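Local coordinates for protein dihydropyrimidinase (Brevibacillus agri, PDB 3SFW) that probably hydrolyses the amide bond of dihydropyrimidine and related cyclic amide rings at a two-zinc centre, at residues Ile341-Met346 and His409-Asp414; Thr70-Phe75 and Ser314-Phe319; Asp20-Gly25 and Leu35-Ala40; Lys3-Gly8 and Glu41-Thr46. One frame throughout, in Å; residues are numbered along the deposited sequence.

Contact 1 of 4, residues Ile341-Met346 and His409-Asp414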
loop_
_atom_site.group_PDB
_atom_site.type_symbol
_atom_site.label_atom_id
_atom_site.label_comp_id
_atom_site.label_asym_id
_atom_site.label_seq_id
_atom_site.Cartn_x
_atom_site.Cartn_y
_atom_site.Cartn_z
ATOM N N ILE A 341 34.085 -7.054 4.494
ATOM C CA ILE A 341 33.177 -7.450 3.432
ATOM C C ILE A 341 33.757 -7.159 2.014
ATOM O O ILE A 341 33.249 -7.662 1.003
ATOM C CB ILE A 341 31.800 -6.684 3.606
ATOM C CG1 ILE A 341 31.281 -6.725 5.043
ATOM C CG2 ILE A 341 30.717 -7.258 2.619
ATOM C CD1 ILE A 341 30.969 -8.179 5.539
ATOM N N ILE A 342 34.800 -6.348 1.925
ATOM C CA ILE A 342 35.196 -5.847 0.587
ATOM C C ILE A 342 35.580 -6.969 -0.391
ATOM O O ILE A 342 35.295 -6.891 -1.592
ATOM C CB ILE A 342 36.276 -4.767 0.684
ATOM C CG1 ILE A 342 36.268 -3.876 -0.570
ATOM C CG2 ILE A 342 37.707 -5.397 0.912
ATOM C CD1 ILE A 342 37.183 -2.597 -0.360
ATOM N N GLU A 343 36.230 -8.020 0.117
ATOM C CA GLU A 343 36.844 -8.961 -0.769
ATOM C C GLU A 343 35.848 -9.963 -1.370
ATOM O O GLU A 343 35.996 -10.392 -2.520
ATOM C CB GLU A 343 37.935 -9.727 -0.022
ATOM C CG GLU A 343 38.733 -10.649 -0.949
ATOM C CD GLU A 343 40.054 -11.107 -0.331
ATOM O OE1 GLU A 343 40.473 -10.548 0.711
ATOM O OE2 GLU A 343 40.679 -12.020 -0.918
ATOM N N ASP A 344 34.784 -10.248 -0.640
ATOM C CA ASP A 344 33.874 -11.335 -1.058
ATOM C C ASP A 344 32.607 -10.865 -1.747
ATOM O O ASP A 344 31.770 -11.707 -2.206
ATOM C CB ASP A 344 33.596 -12.260 0.105
ATOM C CG ASP A 344 34.865 -12.897 0.612
ATOM O OD1 ASP A 344 35.630 -13.451 -0.234
ATOM O OD2 ASP A 344 35.157 -12.721 1.808
ATOM N N ARG A 345 32.486 -9.543 -1.894
ATOM C CA ARG A 345 31.230 -8.958 -2.449
ATOM C C ARG A 345 30.889 -9.572 -3.826
ATOM O O ARG A 345 29.730 -10.022 -4.046
ATOM C CB ARG A 345 31.343 -7.417 -2.593
ATOM C CG ARG A 345 30.084 -6.785 -3.257
ATOM C CD ARG A 345 30.251 -5.241 -3.399
ATOM N NE ARG A 345 31.360 -4.925 -4.285
ATOM C CZ ARG A 345 31.256 -4.247 -5.427
ATOM N NH1 ARG A 345 30.064 -3.776 -5.826
ATOM N NH2 ARG A 345 32.353 -4.059 -6.180
ATOM N N MET A 346 31.832 -9.531 -4.775
ATOM C CA MET A 346 31.530 -9.978 -6.154
ATOM C C MET A 346 31.181 -11.479 -6.164
ATOM O O MET A 346 30.190 -11.902 -6.817
ATOM C CB MET A 346 32.719 -9.730 -7.080
ATOM C CG MET A 346 33.045 -8.250 -7.310
ATOM S SD MET A 346 31.805 -7.432 -8.315
ATOM C CE MET A 346 32.232 -8.009 -9.927
ATOM N N HIS A 409 42.082 -15.242 2.516
ATOM C CA HIS A 409 41.687 -13.861 2.158
ATOM C C HIS A 409 42.870 -12.868 2.223
ATOM O O HIS A 409 43.986 -13.226 2.648
ATOM C CB HIS A 409 40.382 -13.379 2.876
ATOM C CG HIS A 409 40.545 -12.946 4.316
ATOM N ND1 HIS A 409 39.464 -12.852 5.176
ATOM C CD2 HIS A 409 41.604 -12.437 4.998
ATOM C CE1 HIS A 409 39.852 -12.333 6.329
ATOM N NE2 HIS A 409 41.144 -12.060 6.245
ATOM N N HIS A 410 42.652 -11.653 1.750
ATOM C CA HIS A 410 43.733 -10.655 1.695
ATOM C C HIS A 410 43.434 -9.402 2.511
ATOM O O HIS A 410 44.274 -8.472 2.571
ATOM C CB HIS A 410 44.040 -10.310 0.233
ATOM C CG HIS A 410 44.370 -11.508 -0.602
ATOM N ND1 HIS A 410 43.388 -12.349 -1.096
ATOM C CD2 HIS A 410 45.561 -12.039 -0.989
ATOM C CE1 HIS A 410 43.961 -13.335 -1.774
ATOM N NE2 HIS A 410 45.276 -13.195 -1.689
ATOM N N MET A 411 42.239 -9.343 3.124
ATOM C CA MET A 411 41.905 -8.231 4.026
ATOM C C MET A 411 42.782 -8.298 5.286
ATOM O O MET A 411 43.114 -9.409 5.746
ATOM C CB MET A 411 40.421 -8.271 4.406
ATOM C CG MET A 411 39.508 -8.110 3.176
ATOM S SD MET A 411 37.793 -8.409 3.594
ATOM C CE MET A 411 37.853 -10.223 3.900
ATOM N N ASN A 412 43.270 -7.141 5.741
ATOM C CA ASN A 412 44.162 -7.150 6.897
ATOM C C ASN A 412 43.326 -7.246 8.183
ATOM O O ASN A 412 43.246 -6.285 8.950
ATOM C CB ASN A 412 45.087 -5.918 6.900
ATOM C CG ASN A 412 46.207 -6.030 7.934
ATOM O OD1 ASN A 412 46.475 -7.127 8.454
ATOM N ND2 ASN A 412 46.762 -4.893 8.334
ATOM N N VAL A 413 42.735 -8.431 8.429
ATOM C CA VAL A 413 41.829 -8.635 9.567
ATOM C C VAL A 413 41.858 -10.112 9.904
ATOM O O VAL A 413 42.077 -10.938 9.033
ATOM C CB VAL A 413 40.356 -8.252 9.212
ATOM C CG1 VAL A 413 39.518 -8.010 10.481
ATOM C CG2 VAL A 413 40.338 -7.013 8.347
ATOM N N ASP A 414 41.663 -10.444 11.186
ATOM C CA ASP A 414 41.895 -11.824 11.662
ATOM C C ASP A 414 40.704 -12.753 11.575
ATOM O O ASP A 414 40.745 -13.847 12.142
ATOM C CB ASP A 414 42.405 -11.811 13.115
ATOM C CG ASP A 414 41.447 -11.141 14.066
ATOM O OD1 ASP A 414 40.317 -10.835 13.673
ATOM O OD2 ASP A 414 41.750 -11.037 15.285
#
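E343 and H410 form a His-carboxylate hydrogen bond that joins the entry to helix 345-354, in an amidohydrolase of the TIM-barrel clan, to the loop linking strands 393-403 and 422-432. The pair illustrates how a single buried carboxylate can organise a segment that has neither helix nor strand of its own. The polar part uses both carboxylate oxygens. H410 ND1 donates a hydrogen bond to E343 OE2 over 2.7 Å, almost straight at 174°, and the oxygen lies in the plane of the imidazole. OE2 is met on its syn side, although the ring nitrogen stands 25° out of the carboxylate plane. E343 OE1 turns to the backbone: its syn lone pair receives H410 N at 2.7 Å, and M411 N adds a weak bond at 3.2 Å. With CG anti to the backbone N (chi1 -174°) and the chain extended beyond it, E343 carries its carboxylate across to this loop. A leucine in its place would probably leave H410 N and ND1 without acceptors and the imidazole, which also stacks on F83, freer to turn. The apolar part centres on M411, whose SD rests 3.9 Å from E343 CB, while its CG lies 4.0 Å from I342 CG2. A80 and A81 of helix 74-83 border this patch, and H316 touches both I342 and M411. Beside it the H409 ring is fixed at both nitrogens, ND1 paired with N416 and NE2 donating to V413 O at 3.1 Å, in the ring plane.

Contact 2 of 4, residues Thr70-Phe75 and Ser314-Phe319. With ZN (zinc ion), chain F.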
loop_
_atom_site.group_PDB
_atom_site.type_symbol
_atom_site.label_atom_id
_atom_site.label_comp_id
_atom_site.label_asym_id
_atom_site.label_seq_id
_atom_site.Cartn_x
_atom_site.Cartn_y
_atom_site.Cartn_z
ATOM N N THR A 70 39.830 1.478 11.506
ATOM C CA THR A 70 39.587 0.226 10.770
ATOM C C THR A 70 40.898 -0.400 10.331
ATOM O O THR A 70 41.897 0.307 10.021
ATOM C CB THR A 70 38.606 0.381 9.566
ATOM O OG1 THR A 70 39.121 1.368 8.634
ATOM C CG2 THR A 70 37.278 0.795 10.032
ATOM N N SER A 71 40.906 -1.734 10.230
ATOM C CA SER A 71 42.168 -2.421 10.173
ATOM C C SER A 71 42.751 -2.515 8.782
ATOM O O SER A 71 43.905 -2.829 8.653
ATOM C CB SER A 71 42.084 -3.826 10.791
ATOM O OG SER A 71 41.250 -4.645 10.017
ATOM N N ASP A 72 41.952 -2.271 7.729
ATOM C CA ASP A 72 42.542 -2.099 6.396
ATOM C C ASP A 72 42.787 -0.631 6.155
ATOM O O ASP A 72 41.902 0.180 6.406
ATOM C CB ASP A 72 41.571 -2.590 5.292
ATOM C CG ASP A 72 41.720 -4.082 4.993
ATOM O OD1 ASP A 72 42.855 -4.598 4.917
ATOM O OD2 ASP A 72 40.674 -4.708 4.745
ATOM N N ASN A 73 43.965 -0.294 5.628
ATOM C CA ASN A 73 44.196 1.063 5.143
ATOM C C ASN A 73 44.004 1.094 3.633
ATOM O O ASN A 73 43.418 0.162 3.064
ATOM C CB ASN A 73 45.597 1.564 5.562
ATOM C CG ASN A 73 46.753 0.710 5.002
ATOM O OD1 ASN A 73 47.935 0.871 5.416
ATOM N ND2 ASN A 73 46.462 -0.171 4.104
ATOM N N PHE A 74 44.371 2.202 2.985
ATOM C CA PHE A 74 44.118 2.281 1.537
ATOM C C PHE A 74 44.924 1.295 0.743
ATOM O O PHE A 74 44.455 0.815 -0.267
ATOM C CB PHE A 74 44.275 3.702 0.988
ATOM C CG PHE A 74 43.013 4.496 1.088
ATOM C CD1 PHE A 74 42.609 5.016 2.321
ATOM C CD2 PHE A 74 42.195 4.675 -0.040
ATOM C CE1 PHE A 74 41.399 5.730 2.476
ATOM C CE2 PHE A 74 40.933 5.320 0.103
ATOM C CZ PHE A 74 40.550 5.884 1.343
ATOM N N PHE A 75 46.110 0.902 1.243
ATOM C CA PHE A 75 46.885 -0.120 0.548
ATOM C C PHE A 75 46.211 -1.514 0.694
ATOM O O PHE A 75 45.915 -2.168 -0.296
ATOM C CB PHE A 75 48.341 -0.172 1.077
ATOM C CG PHE A 75 49.182 -1.231 0.427
ATOM C CD1 PHE A 75 49.652 -2.298 1.188
ATOM C CD2 PHE A 75 49.390 -1.230 -0.947
ATOM C CE1 PHE A 75 50.402 -3.327 0.606
ATOM C CE2 PHE A 75 50.164 -2.262 -1.562
ATOM C CZ PHE A 75 50.647 -3.322 -0.766
ATOM N N SER A 314 29.807 -2.928 -0.118
ATOM C CA SER A 314 30.237 -3.836 0.982
ATOM C C SER A 314 29.979 -3.238 2.380
ATOM O O SER A 314 29.729 -4.002 3.324
ATOM C CB SER A 314 31.743 -4.180 0.868
ATOM O OG SER A 314 32.506 -2.983 0.926
ATOM N N ASP A 315 30.071 -1.900 2.527
ATOM C CA ASP A 315 30.215 -1.271 3.886
ATOM C C ASP A 315 31.439 -1.912 4.584
ATOM O O ASP A 315 31.429 -2.230 5.796
ATOM C CB ASP A 315 28.925 -1.354 4.766
ATOM C CG ASP A 315 28.959 -0.421 5.974
ATOM O OD1 ASP A 315 29.746 0.573 5.950
ATOM O OD2 ASP A 315 28.204 -0.711 6.957
ATOM N N HIS A 316 32.511 -2.060 3.827
ATOM C CA HIS A 316 33.747 -2.643 4.399
ATOM C C HIS A 316 34.238 -1.719 5.521
ATOM O O HIS A 316 34.581 -0.560 5.275
ATOM C CB HIS A 316 34.837 -2.719 3.324
ATOM C CG HIS A 316 36.075 -3.419 3.791
ATOM N ND1 HIS A 316 36.064 -4.742 4.191
ATOM C CD2 HIS A 316 37.352 -2.994 3.898
ATOM C CE1 HIS A 316 37.286 -5.098 4.548
ATOM N NE2 HIS A 316 38.086 -4.049 4.392
ATOM N N CYS A 317 34.309 -2.245 6.746
ATOM C CA CYS A 317 34.605 -1.382 7.890
ATOM C C CYS A 317 35.245 -2.353 8.943
ATOM O O CYS A 317 34.649 -2.623 9.986
ATOM C CB CYS A 317 33.289 -0.743 8.379
ATOM S SG CYS A 317 33.542 0.610 9.611
ATOM N N PRO A 318 36.430 -2.898 8.622
ATOM C CA PRO A 318 36.934 -4.074 9.357
ATOM C C PRO A 318 37.604 -3.720 10.698
ATOM O O PRO A 318 38.338 -2.716 10.803
ATOM C CB PRO A 318 37.949 -4.679 8.380
ATOM C CG PRO A 318 38.517 -3.425 7.687
ATOM C CD PRO A 318 37.255 -2.607 7.433
ATOM N N PHE A 319 37.362 -4.562 11.700
ATOM C CA PHE A 319 38.109 -4.496 12.964
ATOM C C PHE A 319 38.452 -5.924 13.335
ATOM O O PHE A 319 37.588 -6.818 13.262
ATOM C CB PHE A 319 37.213 -3.908 14.051
ATOM C CG PHE A 319 36.752 -2.501 13.768
ATOM C CD1 PHE A 319 37.600 -1.417 14.018
ATOM C CD2 PHE A 319 35.476 -2.258 13.235
ATOM C CE1 PHE A 319 37.198 -0.101 13.713
ATOM C CE2 PHE A 319 35.036 -0.922 12.960
ATOM C CZ PHE A 319 35.889 0.157 13.250
HETATM ZN ZN ZN F . 29.114 2.605 6.023
#
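D72 and H316 meet nearly at right angles, the carboxylate and imidazole planes turned 31° apart. H316 NE2 donates to D72 OD2 over 2.7 Å along the oxygen's anti lone pair, and the acceptor sits close to the ring plane. D72 OD1 faces other partners, T76 and N412 N. A chi1 of -174° swings the H316 ring away from its own backbone N and over to D72, while ND1 accepts from I341 N and P318 CD covers part of one ring face. Putting an alanine at H316 is likely to deprive both D72 OD2 and I341 N of their mates and to open a gap under P318. The histidine belongs to an active-site loop of the amidohydrolase TIM barrel: the preceding residue, D315, binds a zinc ion through OD1 at 2.1 Å, a site completed by H58, H60 and the carboxylated K150. Further along the loop, the F319 ring receives T70 CG2 obliquely, 3.6 Å from CZ; T70 CG2 also touches C317 SG at 3.8 Å. P318 leans its CG on D72 N at 3.6 Å. Its carbonyl oxygen receives S71 N at 2.8 Å, the donor standing 36° above the carbonyl plane, and T70 OG1 is bonded to H60 O.

Contact 3 of 4, residues Asp20-Gly25 and Leu35-Ala40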
loop_
_atom_site.group_PDB
_atom_site.type_symbol
_atom_site.label_atom_id
_atom_site.label_comp_id
_atom_site.label_asym_id
_atom_site.label_seq_id
_atom_site.Cartn_x
_atom_site.Cartn_y
_atom_site.Cartn_z
ATOM N N ASP A 20 37.045 -11.020 -28.679
ATOM C CA ASP A 20 38.300 -10.577 -28.083
ATOM C C ASP A 20 38.276 -9.088 -27.763
ATOM O O ASP A 20 37.606 -8.285 -28.435
ATOM C CB ASP A 20 39.454 -10.879 -29.014
ATOM C CG ASP A 20 39.576 -12.368 -29.346
ATOM O OD1 ASP A 20 38.971 -13.228 -28.666
ATOM O OD2 ASP A 20 40.250 -12.645 -30.345
ATOM N N VAL A 21 39.066 -8.695 -26.784
ATOM C CA VAL A 21 39.135 -7.281 -26.390
ATOM C C VAL A 21 40.561 -6.806 -26.529
ATOM O O VAL A 21 41.478 -7.442 -26.012
ATOM C CB VAL A 21 38.665 -7.115 -24.918
ATOM C CG1 VAL A 21 38.828 -5.666 -24.427
ATOM C CG2 VAL A 21 37.195 -7.554 -24.795
ATOM N N LEU A 22 40.735 -5.684 -27.228
ATOM C CA LEU A 22 42.047 -5.073 -27.410
ATOM C C LEU A 22 42.203 -3.822 -26.567
ATOM O O LEU A 22 41.375 -2.884 -26.643
ATOM C CB LEU A 22 42.263 -4.722 -28.899
ATOM C CG LEU A 22 43.617 -4.052 -29.218
ATOM C CD1 LEU A 22 44.718 -5.072 -28.844
ATOM C CD2 LEU A 22 43.638 -3.769 -30.749
ATOM N N ILE A 23 43.228 -3.836 -25.709
ATOM C CA ILE A 23 43.553 -2.702 -24.859
ATOM C C ILE A 23 44.797 -2.023 -25.409
ATOM O O ILE A 23 45.703 -2.701 -25.871
ATOM C CB ILE A 23 43.889 -3.223 -23.432
ATOM C CG1 ILE A 23 42.640 -3.864 -22.791
ATOM C CG2 ILE A 23 44.363 -2.060 -22.516
ATOM C CD1 ILE A 23 42.965 -4.731 -21.552
ATOM N N ASP A 24 44.811 -0.694 -25.431
ATOM C CA ASP A 24 46.030 0.049 -25.831
ATOM C C ASP A 24 46.255 1.098 -24.766
ATOM O O ASP A 24 45.407 1.946 -24.532
ATOM C CB ASP A 24 45.845 0.712 -27.208
ATOM C CG ASP A 24 47.156 1.326 -27.765
ATOM O OD1 ASP A 24 48.195 1.275 -27.096
ATOM O OD2 ASP A 24 47.144 1.805 -28.906
ATOM N N GLY A 25 47.296 0.915 -23.960
ATOM C CA GLY A 25 47.501 1.859 -22.889
ATOM C C GLY A 25 46.464 1.606 -21.775
ATOM O O GLY A 25 46.350 0.490 -21.297
ATOM N N LEU A 35 40.344 -9.627 -34.685
ATOM C CA LEU A 35 41.011 -8.324 -34.703
ATOM C C LEU A 35 42.412 -8.346 -35.367
ATOM O O LEU A 35 42.920 -7.305 -35.775
ATOM C CB LEU A 35 41.126 -7.761 -33.271
ATOM C CG LEU A 35 39.786 -7.347 -32.621
ATOM C CD1 LEU A 35 40.013 -6.872 -31.225
ATOM C CD2 LEU A 35 39.106 -6.239 -33.456
ATOM N N GLN A 36 43.063 -9.507 -35.364
ATOM C CA GLN A 36 44.464 -9.621 -35.856
ATOM C C GLN A 36 45.375 -8.523 -35.309
ATOM O O GLN A 36 46.098 -7.856 -36.064
ATOM C CB GLN A 36 44.523 -9.663 -37.395
ATOM C CG GLN A 36 43.686 -10.791 -38.013
ATOM C CD GLN A 36 43.480 -10.624 -39.514
ATOM O OE1 GLN A 36 44.065 -9.741 -40.147
ATOM N NE2 GLN A 36 42.631 -11.470 -40.088
ATOM N N ALA A 37 45.340 -8.348 -33.990
ATOM C CA ALA A 37 46.152 -7.341 -33.320
ATOM C C ALA A 37 47.632 -7.647 -33.501
ATOM O O ALA A 37 48.078 -8.783 -33.344
ATOM C CB ALA A 37 45.797 -7.256 -31.841
ATOM N N THR A 38 48.377 -6.634 -33.917
ATOM C CA THR A 38 49.818 -6.775 -34.020
ATOM C C THR A 38 50.463 -6.206 -32.769
ATOM O O THR A 38 49.980 -5.202 -32.185
ATOM C CB THR A 38 50.416 -6.126 -35.332
ATOM O OG1 THR A 38 49.972 -4.768 -35.465
ATOM C CG2 THR A 38 49.990 -6.911 -36.573
ATOM N N ASP A 39 51.489 -6.914 -32.307
ATOM C CA ASP A 39 52.373 -6.397 -31.284
ATOM C C ASP A 39 51.619 -6.228 -29.979
ATOM O O ASP A 39 51.864 -5.271 -29.244
ATOM C CB ASP A 39 52.966 -5.038 -31.703
ATOM C CG ASP A 39 53.762 -5.107 -33.017
ATOM O OD1 ASP A 39 54.472 -6.122 -33.265
ATOM O OD2 ASP A 39 53.673 -4.130 -33.796
ATOM N N ALA A 40 50.654 -7.107 -29.719
ATOM C CA ALA A 40 49.959 -7.068 -28.433
ATOM C C ALA A 40 50.304 -8.293 -27.632
ATOM O O ALA A 40 50.525 -9.362 -28.197
ATOM C CB ALA A 40 48.447 -6.958 -28.622
HETATM O O HOH W 1 40.039 -10.684 -32.052
#
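L22 and L35 bury the most surface here, and they meet where L35 CD1 lies 3.9 Å from L22 CB. L22 comes off strand 20-24, L35 from the loop that follows strand 27-32, the antiparallel neighbour of strand 20-24. The loop curls back over the L22 side of the hairpin. A chi1 of 179° extends L22 toward the loop, and its CD1 reaches A37 CB at 3.9 Å and A40 CB at 4.2 Å. Two alanine methyls and a leucine methyl thus meet one leucine from the loop side. L35 CD1 also passes D20 O at 3.9 Å, and the residue packs on A30 of a second subunit, so the patch continues to the neighbouring subunit. D20, the third contributor, acts through a water: the water donates to D20 OD2 at 2.6 Å and accepts from L35 N at 2.9 Å. Its OD2 also holds a salt bridge to R6 of the adjoining strand 2-6, and its OD1 accepts N7 N just beyond that strand. Since the direct contacts are van der Waals and the polar link is a water bridge, the loop probably sits on this strand by apolar burial more than by directed bonds.

Contact 4 of 4, residues Lys3-Gly8 and Glu41-Thr46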
loop_
_atom_site.group_PDB
_atom_site.type_symbol
_atom_site.label_atom_id
_atom_site.label_comp_id
_atom_site.label_asym_id
_atom_site.label_seq_id
_atom_site.Cartn_x
_atom_site.Cartn_y
_atom_site.Cartn_z
ATOM N N LYS A 3 47.363 -5.052 -25.090
ATOM C CA LYS A 3 47.007 -6.371 -24.590
ATOM C C LYS A 3 45.775 -6.858 -25.332
ATOM O O LYS A 3 44.826 -6.101 -25.505
ATOM C CB LYS A 3 46.700 -6.305 -23.084
ATOM C CG LYS A 3 47.954 -5.934 -22.213
ATOM C CD LYS A 3 47.560 -5.848 -20.733
ATOM C CE LYS A 3 48.781 -5.459 -19.828
ATOM N NZ LYS A 3 49.360 -4.085 -20.092
ATOM N N TRP A 4 45.810 -8.106 -25.772
ATOM C CA TRP A 4 44.757 -8.694 -26.590
ATOM C C TRP A 4 44.197 -9.874 -25.817
ATOM O O TRP A 4 44.849 -10.926 -25.690
ATOM C CB TRP A 4 45.383 -9.186 -27.907
ATOM C CG TRP A 4 44.441 -9.610 -28.999
ATOM C CD1 TRP A 4 43.091 -9.386 -29.090
ATOM C CD2 TRP A 4 44.816 -10.301 -30.193
ATOM N NE1 TRP A 4 42.600 -9.945 -30.265
ATOM C CE2 TRP A 4 43.642 -10.511 -30.952
ATOM C CE3 TRP A 4 46.046 -10.748 -30.709
ATOM C CZ2 TRP A 4 43.665 -11.143 -32.216
ATOM C CZ3 TRP A 4 46.063 -11.408 -31.935
ATOM C CH2 TRP A 4 44.881 -11.595 -32.677
ATOM N N ILE A 5 43.042 -9.660 -25.171
ATOM C CA ILE A 5 42.431 -10.685 -24.365
ATOM C C ILE A 5 41.535 -11.540 -25.253
ATOM O O ILE A 5 40.483 -11.048 -25.774
ATOM C CB ILE A 5 41.588 -10.095 -23.204
ATOM C CG1 ILE A 5 42.366 -9.014 -22.427
ATOM C CG2 ILE A 5 41.069 -11.177 -22.304
ATOM C CD1 ILE A 5 41.482 -8.277 -21.335
ATOM N N ARG A 6 41.921 -12.799 -25.424
ATOM C CA ARG A 6 41.281 -13.680 -26.444
ATOM C C ARG A 6 40.494 -14.855 -25.881
ATOM O O ARG A 6 40.838 -15.424 -24.834
ATOM C CB ARG A 6 42.347 -14.243 -27.400
ATOM C CG ARG A 6 43.213 -13.169 -28.068
ATOM C CD ARG A 6 43.930 -13.772 -29.259
ATOM N NE ARG A 6 42.956 -14.098 -30.300
ATOM C CZ ARG A 6 43.267 -14.667 -31.462
ATOM N NH1 ARG A 6 44.524 -15.000 -31.719
ATOM N NH2 ARG A 6 42.314 -14.907 -32.361
ATOM N N ASN A 7 39.411 -15.203 -26.571
ATOM C CA ASN A 7 38.715 -16.458 -26.317
ATOM C C ASN A 7 37.817 -16.454 -25.087
ATOM O O ASN A 7 37.406 -17.524 -24.644
ATOM C CB ASN A 7 39.711 -17.629 -26.176
ATOM C CG ASN A 7 40.679 -17.718 -27.333
ATOM O OD1 ASN A 7 40.289 -17.531 -28.492
ATOM N ND2 ASN A 7 41.971 -18.017 -27.031
ATOM N N GLY A 8 37.530 -15.272 -24.548
ATOM C CA GLY A 8 36.667 -15.149 -23.367
ATOM C C GLY A 8 35.237 -14.758 -23.757
ATOM O O GLY A 8 34.953 -14.522 -24.951
ATOM N N GLU A 41 50.369 -8.142 -26.316
ATOM C CA GLU A 41 50.496 -9.309 -25.424
ATOM C C GLU A 41 49.186 -10.112 -25.432
ATOM O O GLU A 41 48.121 -9.554 -25.119
ATOM C CB GLU A 41 50.805 -8.870 -23.997
ATOM C CG GLU A 41 50.938 -10.078 -23.019
ATOM C CD GLU A 41 51.131 -9.689 -21.558
ATOM O OE1 GLU A 41 50.905 -8.510 -21.173
ATOM O OE2 GLU A 41 51.434 -10.604 -20.771
ATOM N N VAL A 42 49.256 -11.394 -25.797
ATOM C CA VAL A 42 48.050 -12.229 -25.838
ATOM C C VAL A 42 47.734 -12.752 -24.436
ATOM O O VAL A 42 48.590 -13.339 -23.777
ATOM C CB VAL A 42 48.145 -13.397 -26.873
ATOM C CG1 VAL A 42 46.984 -14.368 -26.719
ATOM C CG2 VAL A 42 48.176 -12.855 -28.314
ATOM N N ILE A 43 46.518 -12.469 -23.959
ATOM C CA ILE A 43 46.031 -12.992 -22.681
ATOM C C ILE A 43 44.940 -14.005 -22.994
ATOM O O ILE A 43 43.904 -13.670 -23.619
ATOM C CB ILE A 43 45.380 -11.855 -21.812
ATOM C CG1 ILE A 43 46.285 -10.617 -21.686
ATOM C CG2 ILE A 43 44.966 -12.369 -20.438
ATOM C CD1 ILE A 43 47.690 -10.905 -21.351
ATOM N N ASP A 44 45.156 -15.236 -22.575
ATOM C CA ASP A 44 44.207 -16.306 -22.854
ATOM C C ASP A 44 43.055 -16.358 -21.822
ATOM O O ASP A 44 43.273 -16.679 -20.652
ATOM C CB ASP A 44 44.975 -17.637 -22.895
ATOM C CG ASP A 44 44.098 -18.818 -23.242
ATOM O OD1 ASP A 44 42.892 -18.643 -23.482
ATOM O OD2 ASP A 44 44.620 -19.949 -23.277
ATOM N N ALA A 45 41.834 -16.015 -22.261
ATOM C CA ALA A 45 40.660 -16.003 -21.367
ATOM C C ALA A 45 39.692 -17.150 -21.639
ATOM O O ALA A 45 38.536 -17.104 -21.231
ATOM C CB ALA A 45 39.924 -14.640 -21.453
ATOM N N THR A 46 40.202 -18.250 -22.217
ATOM C CA THR A 46 39.396 -19.451 -22.402
ATOM C C THR A 46 38.759 -19.897 -21.100
ATOM O O THR A 46 39.448 -20.043 -20.068
ATOM C CB THR A 46 40.270 -20.650 -22.988
ATOM O OG1 THR A 46 40.903 -20.237 -24.195
ATOM C CG2 THR A 46 39.397 -21.860 -23.300
#
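R6 and V42 show how a side chain on one strand of a parallel pair can brush a residue of the next strand and lie over a ring of its own. R6 CB begins 4.1 Å from I43 O. Its CG passes on to V42, and CD reaches V42 CG1 at 4.0 Å while standing 3.6 Å above the W4 ring, over its centre. A bend at chi3 (68°) then sets the guanidinium with one face on W4 CZ2, about 3.5 Å from its plane, and NE forms a salt bridge with D20. W4 itself lies alongside V42, its CE3 3.8 Å from V42 CG2. Beneath these side chains strands 3-6 and 41-44 run parallel, 26° apart. Their bonds link W4 N to E41 O, I43 N to W4 O, R6 N to I43 O and A45 N to R6 O. At the end of strand 41-44 an Asx turn follows: D44 OD1 accepts T46 N from above its plane and T46 OG1 on its syn lone pair at 2.6 Å. On the other face I5 CG2 meets A45 CB at 3.7 Å, and both residues pack on L50 of strand 49-59. K3 and I43 lie against F436 of strand 435-439, to which E41 adds a salt bridge with R439. Strand 2-6 runs between strand 20-24 and strand 41-44, which ends this sheet within the chain.

Overall arrangement
From the N terminus, contact 4 opens first with 3-8, and contact 3 opens and closes inside its loop before 41-46 completes it. The two touch, since strand 20-24 pairs with strand 2-6, and together they join three strands of the four-stranded sheet to the loop before its last strand. Contact 2 closes a 238-residue loop, joining the segment leading into helix 74-83 to the loop after strand 311-312; contact 1 follows in series, joining the start of helix 345-354 to the loop between strands 393-403 and 422-432. None cross. Contacts 1 and 2, centres about 9 Å apart, meet through N412, D72 and S71, whereas contacts 3 and 4 have centres about 28 to 36 Å from these.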